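Local coordinates for chloride intracellular channel exc-4 (Caenorhabditis elegans, PDB 2YV9), which keeps the lumen of the growing excretory canal to its proper size and may insert into membranes to form chloride channels, at residues A[124-129]-A[193-198]; A[117-122]-A[181-186]; A[201-206]-A[270-275]; A[197-202]-A[223-228]. One frame throughout, in Å; residues are numbered along the deposited sequence.

Contact 1: residues A[124-129]-A[193-198]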
loop_
_atom_site.group_PDB
_atom_site.type_symbol
_atom_site.label_atom_id
_atom_site.label_comp_id
_atom_site.label_asym_id
_atom_site.label_seq_id
_atom_site.Cartn_x
_atom_site.Cartn_y
_atom_site.Cartn_z
ATOM N N GLU A 124 -2.713 8.833 13.986
ATOM C CA GLU A 124 -1.535 9.332 13.246
ATOM C C GLU A 124 -0.618 10.098 14.207
ATOM O O GLU A 124 0.613 9.929 14.198
ATOM C CB GLU A 124 -1.963 10.302 12.164
ATOM C CG GLU A 124 -0.816 10.895 11.354
ATOM C CD GLU A 124 -0.049 12.005 12.084
ATOM O OE1 GLU A 124 -0.635 12.765 12.873
ATOM O OE2 GLU A 124 1.171 12.146 11.846
ATOM N N ASN A 125 -1.209 10.938 15.056
ATOM C CA ASN A 125 -0.394 11.814 15.877
ATOM C C ASN A 125 0.371 10.976 16.918
ATOM O O ASN A 125 1.555 11.230 17.229
ATOM C CB ASN A 125 -1.248 12.882 16.562
ATOM C CG ASN A 125 -0.444 14.130 16.954
ATOM O OD1 ASN A 125 0.762 14.103 17.093
ATOM N ND2 ASN A 125 -1.152 15.239 17.121
ATOM N N LEU A 126 -0.311 9.957 17.457
ATOM C CA LEU A 126 0.349 9.071 18.434
ATOM C C LEU A 126 1.565 8.397 17.777
ATOM O O LEU A 126 2.703 8.423 18.315
ATOM C CB LEU A 126 -0.633 8.010 18.895
ATOM C CG LEU A 126 -0.014 6.884 19.714
ATOM C CD1 LEU A 126 0.573 7.412 21.034
ATOM C CD2 LEU A 126 -1.076 5.713 19.868
ATOM N N TYR A 127 1.328 7.747 16.641
ATOM C CA TYR A 127 2.424 6.909 16.071
ATOM C C TYR A 127 3.547 7.763 15.516
ATOM O O TYR A 127 4.709 7.386 15.594
ATOM C CB TYR A 127 1.908 5.927 15.033
ATOM C CG TYR A 127 2.834 4.801 14.758
ATOM C CD1 TYR A 127 3.158 3.890 15.724
ATOM C CD2 TYR A 127 3.321 4.634 13.498
ATOM C CE1 TYR A 127 4.041 2.848 15.436
ATOM C CE2 TYR A 127 4.186 3.617 13.183
ATOM C CZ TYR A 127 4.534 2.731 14.138
ATOM O OH TYR A 127 5.423 1.749 13.716
ATOM N N ARG A 128 3.198 8.929 14.989
ATOM C CA ARG A 128 4.215 9.909 14.532
ATOM C C ARG A 128 5.147 10.308 15.693
ATOM O O ARG A 128 6.400 10.322 15.570
ATOM C CB ARG A 128 3.495 11.102 13.995
ATOM C CG ARG A 128 4.303 12.370 13.733
ATOM C CD ARG A 128 3.282 13.367 13.213
ATOM N NE ARG A 128 3.329 14.628 13.890
ATOM C CZ ARG A 128 2.291 15.437 14.075
ATOM N NH1 ARG A 128 1.035 15.170 13.647
ATOM N NH2 ARG A 128 2.529 16.594 14.701
ATOM N N ASN A 129 4.578 10.629 16.842
ATOM C CA ASN A 129 5.442 11.002 17.954
ATOM C C ASN A 129 6.268 9.824 18.511
ATOM O O ASN A 129 7.405 9.999 18.945
ATOM C CB ASN A 129 4.670 11.703 19.050
ATOM C CG ASN A 129 4.360 13.133 18.681
ATOM O OD1 ASN A 129 3.210 13.524 18.600
ATOM N ND2 ASN A 129 5.383 13.921 18.490
ATOM N N CYS A 193 -8.371 -1.686 14.121
ATOM C CA CYS A 193 -7.450 -2.519 13.357
ATOM C C CYS A 193 -6.117 -1.760 13.139
ATOM O O CYS A 193 -5.073 -2.392 12.890
ATOM C CB CYS A 193 -8.047 -2.980 12.097
ATOM S SG CYS A 193 -9.481 -4.080 12.379
ATOM N N GLU A 194 -6.140 -0.424 13.299
ATOM C CA GLU A 194 -4.952 0.432 13.203
ATOM C C GLU A 194 -4.364 0.778 14.582
ATOM O O GLU A 194 -3.154 0.672 14.819
ATOM C CB GLU A 194 -5.295 1.700 12.448
ATOM C CG GLU A 194 -5.725 1.354 11.021
ATOM C CD GLU A 194 -6.481 2.456 10.307
ATOM O OE1 GLU A 194 -6.658 3.553 10.887
ATOM O OE2 GLU A 194 -6.837 2.219 9.119
ATOM N N LEU A 195 -5.214 1.194 15.498
ATOM C CA LEU A 195 -4.726 1.623 16.841
ATOM C C LEU A 195 -4.276 0.471 17.716
ATOM O O LEU A 195 -3.322 0.612 18.445
ATOM C CB LEU A 195 -5.872 2.361 17.577
ATOM C CG LEU A 195 -5.486 3.004 18.899
ATOM C CD1 LEU A 195 -4.278 3.955 18.707
ATOM C CD2 LEU A 195 -6.726 3.742 19.504
ATOM N N MET A 196 -4.992 -0.662 17.741
ATOM C CA MET A 196 -4.629 -1.671 18.725
ATOM C C MET A 196 -3.212 -2.225 18.386
ATOM O O MET A 196 -2.353 -2.285 19.262
ATOM C CB MET A 196 -5.682 -2.774 18.829
ATOM C CG MET A 196 -6.970 -2.285 19.468
ATOM S SD MET A 196 -8.230 -3.627 19.397
ATOM C CE MET A 196 -9.297 -3.072 20.773
ATOM N N PRO A 197 -2.973 -2.551 17.107
ATOM C CA PRO A 197 -1.529 -2.947 16.830
ATOM C C PRO A 197 -0.503 -1.855 17.169
ATOM O O PRO A 197 0.506 -2.151 17.770
ATOM C CB PRO A 197 -1.565 -3.266 15.330
ATOM C CG PRO A 197 -3.032 -3.702 15.074
ATOM C CD PRO A 197 -3.840 -2.739 15.937
ATOM N N ARG A 198 -0.814 -0.589 16.888
ATOM C CA ARG A 198 0.106 0.508 17.220
ATOM C C ARG A 198 0.355 0.587 18.744
ATOM O O ARG A 198 1.490 0.743 19.228
ATOM C CB ARG A 198 -0.318 1.800 16.571
ATOM C CG ARG A 198 -0.163 1.760 15.041
ATOM C CD ARG A 198 -0.784 2.982 14.315
ATOM N NE ARG A 198 -0.442 3.022 12.890
ATOM C CZ ARG A 198 -0.824 2.110 12.004
ATOM N NH1 ARG A 198 -1.638 1.123 12.374
ATOM N NH2 ARG A 198 -0.412 2.178 10.748
#

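Contact 2: residues A[117-122]-A[181-186]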
loop_
_atom_site.group_PDB
_atom_site.type_symbol
_atom_site.label_atom_id
_atom_site.label_comp_id
_atom_site.label_asym_id
_atom_site.label_seq_id
_atom_site.Cartn_x
_atom_site.Cartn_y
_atom_site.Cartn_z
ATOM N N PRO A 117 -12.861 11.556 11.762
ATOM C CA PRO A 117 -11.613 12.316 11.634
ATOM C C PRO A 117 -10.943 12.571 13.004
ATOM O O PRO A 117 -9.730 12.739 13.056
ATOM C CB PRO A 117 -12.064 13.614 10.964
ATOM C CG PRO A 117 -13.468 13.801 11.464
ATOM C CD PRO A 117 -14.051 12.409 11.579
ATOM N N SER A 118 -11.707 12.501 14.084
ATOM C CA SER A 118 -11.133 12.531 15.428
ATOM C C SER A 118 -10.168 11.355 15.580
ATOM O O SER A 118 -9.020 11.525 15.967
ATOM C CB SER A 118 -12.220 12.459 16.504
ATOM O OG SER A 118 -11.671 12.070 17.761
ATOM N N ALA A 119 -10.654 10.172 15.248
ATOM C CA ALA A 119 -9.880 8.933 15.427
ATOM C C ALA A 119 -8.648 8.916 14.530
ATOM O O ALA A 119 -7.536 8.533 14.955
ATOM C CB ALA A 119 -10.751 7.747 15.125
ATOM N N GLU A 120 -8.834 9.314 13.270
ATOM C CA GLU A 120 -7.747 9.303 12.270
ATOM C C GLU A 120 -6.596 10.222 12.649
ATOM O O GLU A 120 -5.422 9.937 12.355
ATOM C CB GLU A 120 -8.250 9.716 10.876
ATOM C CG GLU A 120 -9.136 8.679 10.256
ATOM C CD GLU A 120 -9.599 8.976 8.849
ATOM O OE1 GLU A 120 -9.211 10.016 8.284
ATOM O OE2 GLU A 120 -10.338 8.122 8.305
ATOM N N LYS A 121 -6.931 11.362 13.245
ATOM C CA LYS A 121 -5.892 12.285 13.700
ATOM C C LYS A 121 -5.179 11.769 14.957
ATOM O O LYS A 121 -3.970 11.902 15.099
ATOM C CB LYS A 121 -6.512 13.675 13.972
ATOM C CG LYS A 121 -6.928 14.413 12.702
ATOM C CD LYS A 121 -7.731 15.690 13.025
ATOM C CE LYS A 121 -8.897 15.908 12.049
ATOM N NZ LYS A 121 -9.995 16.718 12.667
ATOM N N ARG A 122 -5.909 11.134 15.843
ATOM C CA ARG A 122 -5.339 10.708 17.104
ATOM C C ARG A 122 -4.328 9.579 16.827
ATOM O O ARG A 122 -3.257 9.530 17.422
ATOM C CB ARG A 122 -6.422 10.219 18.050
ATOM C CG ARG A 122 -7.313 11.349 18.575
ATOM C CD ARG A 122 -6.606 12.136 19.670
ATOM N NE ARG A 122 -7.416 13.276 20.088
ATOM C CZ ARG A 122 -7.539 14.417 19.409
ATOM N NH1 ARG A 122 -6.894 14.599 18.255
ATOM N NH2 ARG A 122 -8.314 15.390 19.887
ATOM N N ARG A 181 -16.459 0.106 24.225
ATOM C CA ARG A 181 -15.569 -1.053 24.288
ATOM C C ARG A 181 -14.442 -0.899 23.280
ATOM O O ARG A 181 -13.237 -1.169 23.594
ATOM C CB ARG A 181 -16.351 -2.301 23.893
ATOM C CG ARG A 181 -15.558 -3.581 23.925
ATOM C CD ARG A 181 -15.615 -4.192 25.298
ATOM N NE ARG A 181 -16.927 -4.809 25.525
ATOM C CZ ARG A 181 -17.464 -5.072 26.719
ATOM N NH1 ARG A 181 -16.818 -4.785 27.852
ATOM N NH2 ARG A 181 -18.668 -5.629 26.778
ATOM N N TYR A 182 -14.860 -0.574 22.058
ATOM C CA TYR A 182 -13.928 -0.249 20.970
ATOM C C TYR A 182 -13.853 1.275 20.821
ATOM O O TYR A 182 -14.503 1.995 21.577
ATOM C CB TYR A 182 -14.299 -1.037 19.675
ATOM C CG TYR A 182 -14.117 -2.558 19.861
ATOM C CD1 TYR A 182 -12.852 -3.154 19.681
ATOM C CD2 TYR A 182 -15.165 -3.374 20.236
ATOM C CE1 TYR A 182 -12.653 -4.511 19.883
ATOM C CE2 TYR A 182 -14.980 -4.746 20.442
ATOM C CZ TYR A 182 -13.702 -5.313 20.263
ATOM O OH TYR A 182 -13.489 -6.659 20.443
ATOM N N LEU A 183 -13.041 1.792 19.896
ATOM C CA LEU A 183 -12.750 3.194 19.831
ATOM C C LEU A 183 -13.985 3.999 19.477
ATOM O O LEU A 183 -14.158 5.101 19.992
ATOM C CB LEU A 183 -11.617 3.475 18.822
ATOM C CG LEU A 183 -10.967 4.846 18.810
ATOM C CD1 LEU A 183 -10.309 5.181 20.129
ATOM C CD2 LEU A 183 -9.938 4.921 17.686
ATOM N N LEU A 184 -14.828 3.455 18.610
ATOM C CA LEU A 184 -16.034 4.187 18.138
ATOM C C LEU A 184 -17.363 3.709 18.665
ATOM O O LEU A 184 -18.397 4.364 18.432
ATOM C CB LEU A 184 -16.098 4.097 16.631
ATOM C CG LEU A 184 -15.310 5.133 15.848
ATOM C CD1 LEU A 184 -13.824 5.177 16.221
ATOM C CD2 LEU A 184 -15.572 4.876 14.345
ATOM N N GLY A 185 -17.383 2.566 19.326
ATOM C CA GLY A 185 -18.616 1.970 19.772
ATOM C C GLY A 185 -18.405 0.553 20.226
ATOM O O GLY A 185 -17.276 0.194 20.660
ATOM N N ASN A 186 -19.476 -0.238 20.155
ATOM C CA ASN A 186 -19.470 -1.600 20.670
ATOM C C ASN A 186 -18.830 -2.627 19.732
ATOM O O ASN A 186 -18.617 -3.776 20.143
ATOM C CB ASN A 186 -20.902 -2.025 20.951
ATOM C CG ASN A 186 -20.984 -3.257 21.817
ATOM O OD1 ASN A 186 -21.585 -4.271 21.432
ATOM N ND2 ASN A 186 -20.375 -3.182 22.995
#

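Contact 3: residues A[201-206]-A[270-275]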
loop_
_atom_site.group_PDB
_atom_site.type_symbol
_atom_site.label_atom_id
_atom_site.label_comp_id
_atom_site.label_asym_id
_atom_site.label_seq_id
_atom_site.Cartn_x
_atom_site.Cartn_y
_atom_site.Cartn_z
ATOM N N HIS A 201 2.539 -2.383 19.764
ATOM C CA HIS A 201 3.926 -2.072 19.345
ATOM C C HIS A 201 4.573 -1.086 20.349
ATOM O O HIS A 201 5.725 -1.258 20.805
ATOM C CB HIS A 201 4.016 -1.460 17.945
ATOM C CG HIS A 201 3.841 -2.439 16.835
ATOM N ND1 HIS A 201 4.505 -2.316 15.630
ATOM C CD2 HIS A 201 3.132 -3.593 16.766
ATOM C CE1 HIS A 201 4.147 -3.318 14.844
ATOM N NE2 HIS A 201 3.331 -4.122 15.512
ATOM N N ILE A 202 3.829 -0.023 20.688
ATOM C CA ILE A 202 4.377 0.981 21.559
ATOM C C ILE A 202 4.679 0.344 22.922
ATOM O O ILE A 202 5.699 0.642 23.553
ATOM C CB ILE A 202 3.380 2.155 21.720
ATOM C CG1 ILE A 202 3.389 2.950 20.434
ATOM C CG2 ILE A 202 3.751 2.994 22.831
ATOM C CD1 ILE A 202 2.319 4.047 20.321
ATOM N N ARG A 203 3.783 -0.543 23.404
ATOM C CA ARG A 203 3.991 -1.161 24.715
ATOM C C ARG A 203 5.249 -2.044 24.737
ATOM O O ARG A 203 6.126 -1.906 25.591
ATOM C CB ARG A 203 2.784 -2.005 25.117
ATOM C CG ARG A 203 2.549 -2.028 26.598
ATOM C CD ARG A 203 3.212 -3.149 27.312
ATOM N NE ARG A 203 3.166 -2.992 28.771
ATOM C CZ ARG A 203 2.813 -3.941 29.636
ATOM N NH1 ARG A 203 2.464 -5.145 29.239
ATOM N NH2 ARG A 203 2.870 -3.695 30.934
ATOM N N ILE A 204 5.336 -2.929 23.760
ATOM C CA ILE A 204 6.483 -3.855 23.642
ATOM C C ILE A 204 7.779 -3.098 23.416
ATOM O O ILE A 204 8.787 -3.381 24.072
ATOM C CB ILE A 204 6.255 -4.871 22.503
ATOM C CG1 ILE A 204 5.038 -5.766 22.756
ATOM C CG2 ILE A 204 7.495 -5.786 22.299
ATOM C CD1 ILE A 204 5.004 -6.426 24.131
ATOM N N ILE A 205 7.794 -2.161 22.480
ATOM C CA ILE A 205 9.035 -1.418 22.167
ATOM C C ILE A 205 9.394 -0.498 23.353
ATOM O O ILE A 205 10.553 -0.339 23.733
ATOM C CB ILE A 205 8.925 -0.637 20.862
ATOM C CG1 ILE A 205 8.802 -1.600 19.693
ATOM C CG2 ILE A 205 10.158 0.315 20.640
ATOM C CD1 ILE A 205 9.951 -2.649 19.623
ATOM N N GLY A 206 8.387 0.114 23.970
ATOM C CA GLY A 206 8.664 0.855 25.197
ATOM C C GLY A 206 9.368 0.068 26.285
ATOM O O GLY A 206 10.422 0.520 26.838
ATOM N N THR A 270 -0.262 -8.831 28.809
ATOM C CA THR A 270 -0.407 -8.751 30.248
ATOM C C THR A 270 -0.573 -7.315 30.658
ATOM O O THR A 270 0.260 -6.476 30.354
ATOM C CB THR A 270 0.861 -9.309 30.881
ATOM O OG1 THR A 270 0.900 -10.713 30.600
ATOM C CG2 THR A 270 0.880 -9.064 32.366
ATOM N N ILE A 271 -1.655 -7.043 31.366
ATOM C CA ILE A 271 -1.952 -5.752 31.906
ATOM C C ILE A 271 -1.284 -5.582 33.281
ATOM O O ILE A 271 -1.299 -6.510 34.097
ATOM C CB ILE A 271 -3.488 -5.635 32.122
ATOM C CG1 ILE A 271 -4.231 -5.940 30.804
ATOM C CG2 ILE A 271 -3.833 -4.248 32.686
ATOM C CD1 ILE A 271 -3.829 -5.047 29.618
ATOM N N PRO A 272 -0.687 -4.409 33.553
ATOM C CA PRO A 272 -0.138 -4.247 34.902
ATOM C C PRO A 272 -1.184 -4.481 36.012
ATOM O O PRO A 272 -2.394 -4.200 35.848
ATOM C CB PRO A 272 0.357 -2.801 34.923
ATOM C CG PRO A 272 0.640 -2.503 33.486
ATOM C CD PRO A 272 -0.433 -3.223 32.715
ATOM N N GLU A 273 -0.671 -4.917 37.164
ATOM C CA GLU A 273 -1.539 -5.381 38.240
ATOM C C GLU A 273 -2.500 -4.321 38.770
ATOM O O GLU A 273 -3.700 -4.588 38.964
ATOM C CB GLU A 273 -0.681 -5.893 39.411
ATOM C CG GLU A 273 -1.467 -6.360 40.636
ATOM C CD GLU A 273 -0.578 -7.144 41.577
ATOM O OE1 GLU A 273 0.058 -6.491 42.434
ATOM O OE2 GLU A 273 -0.462 -8.377 41.383
ATOM N N LYS A 274 -1.936 -3.163 39.113
ATOM C CA LYS A 274 -2.720 -2.076 39.734
ATOM C C LYS A 274 -3.680 -1.525 38.708
ATOM O O LYS A 274 -4.782 -1.088 39.041
ATOM C CB LYS A 274 -1.800 -0.970 40.229
ATOM C CG LYS A 274 -2.507 0.199 40.942
ATOM C CD LYS A 274 -3.511 -0.262 42.001
ATOM C CE LYS A 274 -4.004 0.904 42.839
ATOM N NZ LYS A 274 -4.862 0.394 43.946
ATOM N N VAL A 275 -3.281 -1.574 37.448
ATOM C CA VAL A 275 -4.154 -1.099 36.346
ATOM C C VAL A 275 -5.345 -2.035 36.171
ATOM O O VAL A 275 -6.468 -1.601 35.949
ATOM C CB VAL A 275 -3.388 -1.002 35.032
ATOM C CG1 VAL A 275 -4.349 -0.679 33.851
ATOM C CG2 VAL A 275 -2.260 0.022 35.139
#

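Contact 4: residues A[197-202]-A[223-228]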
loop_
_atom_site.group_PDB
_atom_site.type_symbol
_atom_site.label_atom_id
_atom_site.label_comp_id
_atom_site.label_asym_id
_atom_site.label_seq_id
_atom_site.Cartn_x
_atom_site.Cartn_y
_atom_site.Cartn_z
ATOM N N PRO A 197 -2.973 -2.551 17.107
ATOM C CA PRO A 197 -1.529 -2.947 16.830
ATOM C C PRO A 197 -0.503 -1.855 17.169
ATOM O O PRO A 197 0.506 -2.151 17.770
ATOM C CB PRO A 197 -1.565 -3.266 15.330
ATOM C CG PRO A 197 -3.032 -3.702 15.074
ATOM C CD PRO A 197 -3.840 -2.739 15.937
ATOM N N ARG A 198 -0.814 -0.589 16.888
ATOM C CA ARG A 198 0.106 0.508 17.220
ATOM C C ARG A 198 0.355 0.587 18.744
ATOM O O ARG A 198 1.490 0.743 19.228
ATOM C CB ARG A 198 -0.318 1.800 16.571
ATOM C CG ARG A 198 -0.163 1.760 15.041
ATOM C CD ARG A 198 -0.784 2.982 14.315
ATOM N NE ARG A 198 -0.442 3.022 12.890
ATOM C CZ ARG A 198 -0.824 2.110 12.004
ATOM N NH1 ARG A 198 -1.638 1.123 12.374
ATOM N NH2 ARG A 198 -0.412 2.178 10.748
ATOM N N LEU A 199 -0.717 0.494 19.520
ATOM C CA LEU A 199 -0.572 0.506 20.954
ATOM C C LEU A 199 0.293 -0.636 21.449
ATOM O O LEU A 199 1.139 -0.431 22.302
ATOM C CB LEU A 199 -1.932 0.514 21.631
ATOM C CG LEU A 199 -2.736 1.789 21.581
ATOM C CD1 LEU A 199 -4.198 1.569 22.126
ATOM C CD2 LEU A 199 -2.083 2.954 22.427
ATOM N N HIS A 200 0.055 -1.831 20.929
ATOM C CA HIS A 200 0.812 -3.005 21.376
ATOM C C HIS A 200 2.274 -2.860 20.980
ATOM O O HIS A 200 3.168 -3.134 21.799
ATOM C CB HIS A 200 0.275 -4.251 20.724
ATOM C CG HIS A 200 0.889 -5.495 21.264
ATOM N ND1 HIS A 200 0.835 -5.859 22.599
ATOM C CD2 HIS A 200 1.636 -6.442 20.648
ATOM C CE1 HIS A 200 1.510 -6.987 22.762
ATOM N NE2 HIS A 200 2.005 -7.357 21.600
ATOM N N HIS A 201 2.539 -2.383 19.764
ATOM C CA HIS A 201 3.926 -2.072 19.345
ATOM C C HIS A 201 4.573 -1.086 20.349
ATOM O O HIS A 201 5.725 -1.258 20.805
ATOM C CB HIS A 201 4.016 -1.460 17.945
ATOM C CG HIS A 201 3.841 -2.439 16.835
ATOM N ND1 HIS A 201 4.505 -2.316 15.630
ATOM C CD2 HIS A 201 3.132 -3.593 16.766
ATOM C CE1 HIS A 201 4.147 -3.318 14.844
ATOM N NE2 HIS A 201 3.331 -4.122 15.512
ATOM N N ILE A 202 3.829 -0.023 20.688
ATOM C CA ILE A 202 4.377 0.981 21.559
ATOM C C ILE A 202 4.679 0.344 22.922
ATOM O O ILE A 202 5.699 0.642 23.553
ATOM C CB ILE A 202 3.380 2.155 21.720
ATOM C CG1 ILE A 202 3.389 2.950 20.434
ATOM C CG2 ILE A 202 3.751 2.994 22.831
ATOM C CD1 ILE A 202 2.319 4.047 20.321
ATOM N N ALA A 223 -7.868 -0.253 29.585
ATOM C CA ALA A 223 -9.016 -1.101 29.346
ATOM C C ALA A 223 -9.228 -1.486 27.853
ATOM O O ALA A 223 -9.620 -2.597 27.508
ATOM C CB ALA A 223 -10.295 -0.465 29.878
ATOM N N TYR A 224 -8.934 -0.546 26.977
ATOM C CA TYR A 224 -9.009 -0.755 25.543
ATOM C C TYR A 224 -7.879 -1.721 25.101
ATOM O O TYR A 224 -8.088 -2.617 24.269
ATOM C CB TYR A 224 -8.904 0.603 24.855
ATOM C CG TYR A 224 -8.875 0.599 23.362
ATOM C CD1 TYR A 224 -10.051 0.547 22.602
ATOM C CD2 TYR A 224 -7.653 0.687 22.663
ATOM C CE1 TYR A 224 -10.014 0.512 21.271
ATOM C CE2 TYR A 224 -7.638 0.667 21.272
ATOM C CZ TYR A 224 -8.802 0.643 20.591
ATOM O OH TYR A 224 -8.813 0.631 19.234
ATOM N N ILE A 225 -6.702 -1.594 25.703
ATOM C CA ILE A 225 -5.627 -2.566 25.399
ATOM C C ILE A 225 -6.071 -3.969 25.882
ATOM O O ILE A 225 -5.914 -4.993 25.197
ATOM C CB ILE A 225 -4.312 -2.116 26.038
ATOM C CG1 ILE A 225 -3.822 -0.828 25.333
ATOM C CG2 ILE A 225 -3.247 -3.257 25.961
ATOM C CD1 ILE A 225 -2.768 -0.047 26.086
ATOM N N LEU A 226 -6.638 -4.038 27.075
ATOM C CA LEU A 226 -7.230 -5.301 27.540
ATOM C C LEU A 226 -8.271 -5.847 26.567
ATOM O O LEU A 226 -8.249 -7.019 26.256
ATOM C CB LEU A 226 -7.825 -5.118 28.925
ATOM C CG LEU A 226 -8.446 -6.364 29.571
ATOM C CD1 LEU A 226 -7.582 -7.641 29.535
ATOM C CD2 LEU A 226 -8.881 -6.005 31.047
ATOM N N THR A 227 -9.144 -4.978 26.070
ATOM C CA THR A 227 -10.079 -5.363 25.032
ATOM C C THR A 227 -9.322 -5.980 23.856
ATOM O O THR A 227 -9.699 -7.013 23.367
ATOM C CB THR A 227 -10.969 -4.194 24.648
ATOM O OG1 THR A 227 -11.728 -3.844 25.823
ATOM C CG2 THR A 227 -11.881 -4.568 23.525
ATOM N N ALA A 228 -8.218 -5.368 23.443
ATOM C CA ALA A 228 -7.418 -5.934 22.348
ATOM C C ALA A 228 -7.002 -7.391 22.620
ATOM O O ALA A 228 -7.109 -8.275 21.784
ATOM C CB ALA A 228 -6.140 -5.088 22.161
#

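Contact 1: residues A[124-129]-A[193-198]
Tyr127 and Arg198 reach each other by different first torsions: the tyrosine swings CG opposite its backbone N (chi1 -161°), whereas the arginine keeps CG beside the backbone N (chi1 -68°) and then runs extended from CG to NE. The two side chains cross at about a right angle. Arg198 CG lies over one face of the phenol, near its rim, 4.0 Å from Tyr127 CD1, and NE passes 4.1 Å from Tyr127 CD2. The guanidinium plane is turned 69° from the ring, and Arg198 CZ stands 5.4 Å from the Tyr127 ring centroid. At that range the cation-pi attraction is weak at most, so the arginine's aliphatic shaft makes the closer approach. What fixes the guanidinium is a fairly straight bond of 2.9 Å from Arg198 NH1 to Glu194 O, with the oxygen near the guanidinium plane but the donor tilted out of the carbonyl plane. The helix is kinked at Pro197, and the backbone bond from Arg198 N to Glu194 O is weak at 3.4 Å, so the side chain reinforces the grip on that carbonyl. Leu126 CD2 touches Leu195 CD1 at 3.8 Å. Tyr127 OH is hydrogen-bonded to Tyr248 OH. Helices 117-140 and 190-210 are joined inside the helical part of a GST fold: Leu126 also packs on helix 155-178, Leu195 on helix 219-228, and Tyr127 on Leu38 of helix 38-52, which belongs with the thioredoxin-like sheet.

Contact 2: residues A[117-122]-A[181-186]
Ala119, on the first turn of helix 117-140, directs its methyl at two consecutive leucines, Leu183 and Leu184. They sit in the loop between helices 155-178 and 190-210 of the helical half of this GST-fold protein. The two approaches differ in direction. Leu184 CD1 lies roughly ahead of the Ala119 methyl, with an angle Ala119 CA-CB...Leu184 CD1 of about 150°, while Leu183 CD2 comes in from the flank, the angle Ala119 CA-CB...Leu183 CD2 being 108°. The contacts are 4.2 Å from Ala119 CB to Leu184 CD1 and 3.9 Å from Ala119 CB to Leu183 CD2. Since the two leucine methyls, Leu183 CD2 and Leu184 CD1, are themselves 4.2 Å apart, the three carbons form an almost equilateral triangle, close-packed on apolar surface alone. Leu183 reaches the helix with CG placed opposite its backbone N (chi1 -168°). Leu184 leaves its backbone across the line to the helix, and its CD1 methyl makes the approach.

Beyond the triangle, Leu183 packs on Leu195 and Tyr224, and Leu184 on Tyr191 and Arg178, so the loop is wedged among three helices. Its backbone is pinned as well: Leu183 N is hydrogen-bonded to Asp192 OD1, in the first turn of helix 190-210, and Leu183 O to Arg178 NH1. The bend that presents both leucines is closed by a backbone bond of 2.9 Å from Tyr182 N to Gly185 O.

Contact 3: residues A[201-206]-A[270-275]
Thr270 O accepts a short but badly bent bond from Arg203 NH1: the separation is 2.8 Å, yet the N-H...O angle is 126°, which makes the bond weak. The carbonyl meets the guanidinium obliquely, and Arg203 CZ is 3.7 Å from Thr270 O. Across the contact the other terminal nitrogen, which is hydrogen-bonded elsewhere, lies against carbon: Arg203 NH2 is 3.6 Å from Pro272 CG and 3.8 Å from Pro272 CD, where the arginine and the proline ring come from opposite directions. The arginine gets there by a bend rather than a straight reach: chi2 is -92°, away from any staggered position, and beyond it the chain leads out from helix 190-210 to the C-terminal segment.

The firmer polar partner lies elsewhere, since Arg203 NE makes a salt bridge with Asp213 OD1. Trp222 of helix 219-228 touches Arg203, Ile271, Pro272 and Val275, so this one residue touches both sides of the contact, and Pro272 also packs on His216. Pro272 occupies the N-cap position of helix 273-280, which means that the arginine touches the polypeptide just where this last helix starts.

Chemically, one buried arginine meets both a carbonyl and a proline. Its charge is probably balanced chiefly by Asp213, while the weak bond to a backbone carbonyl and the proline contact join the C-terminal segment to helix 190-210, so this is a packing contact with modest polar help.

Contact 4: residues A[197-202]-A[223-228]
The Tyr224 ring receives Leu199 at its edge: Leu199 CD1 lies close to the ring plane, 3.6 Å from Tyr224 CD2 and 3.7 Å from Tyr224 CE2, and the two side chains cross at about a right angle. Residues of the preceding turn of helix 190-210 come from either side of that plane, close to the hydroxyl end. Leu195 CD2 is on one side, 3.7 Å from Tyr224 CE2, and Met196 CG is on the other, 3.5 Å from Tyr224 OH. The hydroxyl itself is hydrogen-bonded to Asp192 OD1, which anchors the far end of the ring; Leu195 and Met196 on its two sides limit its turning.

The ring is carried to this place by a first torsion of 176°, with CG opposite the backbone N, which sends it from helix 219-228 toward Leu195, Met196 and Leu199 of helix 190-210. Leu199 keeps CG beside its backbone N (chi1 -73°) and thrusts one methyl, CD1, into the angle between the phenol and its neighbour. That neighbour, Ile225, meets the same methyl from another direction, CG1 lying 4.0 Å from Leu199 CD1.

Helices 190-210 and 219-228 follow one another in the all-helical domain of the GST fold, and they come near each other at Leu199 and Ile225, whose CA atoms are 7.4 Å apart. Leu199 also packs on Leu126 of helix 117-140, and Ile225 on Ile214 in the loop joining the two helices.

Overall arrangement
Helix 190-210 runs through contacts 1, 3 and 4: contacts 1 and 4 share Pro197 and Arg198, and contacts 3 and 4 share His201 and Ile202. Contact 2 joins the set through packing, Leu195 CD2 lying 3.9 Å from Leu183 CD2, while helix 117-140 serves both contact 1 and contact 2. Contacts 3 and 4 have centres about 8 Å apart and contacts 1 and 4 about 10 Å. Contacts 2 and 3 are remote, with centres about 21 Å apart and nearest atoms about 8 Å. The calcium ion at Gln78, Pro80 and Thr92 stays about 13 Å from the Arg198 side chain.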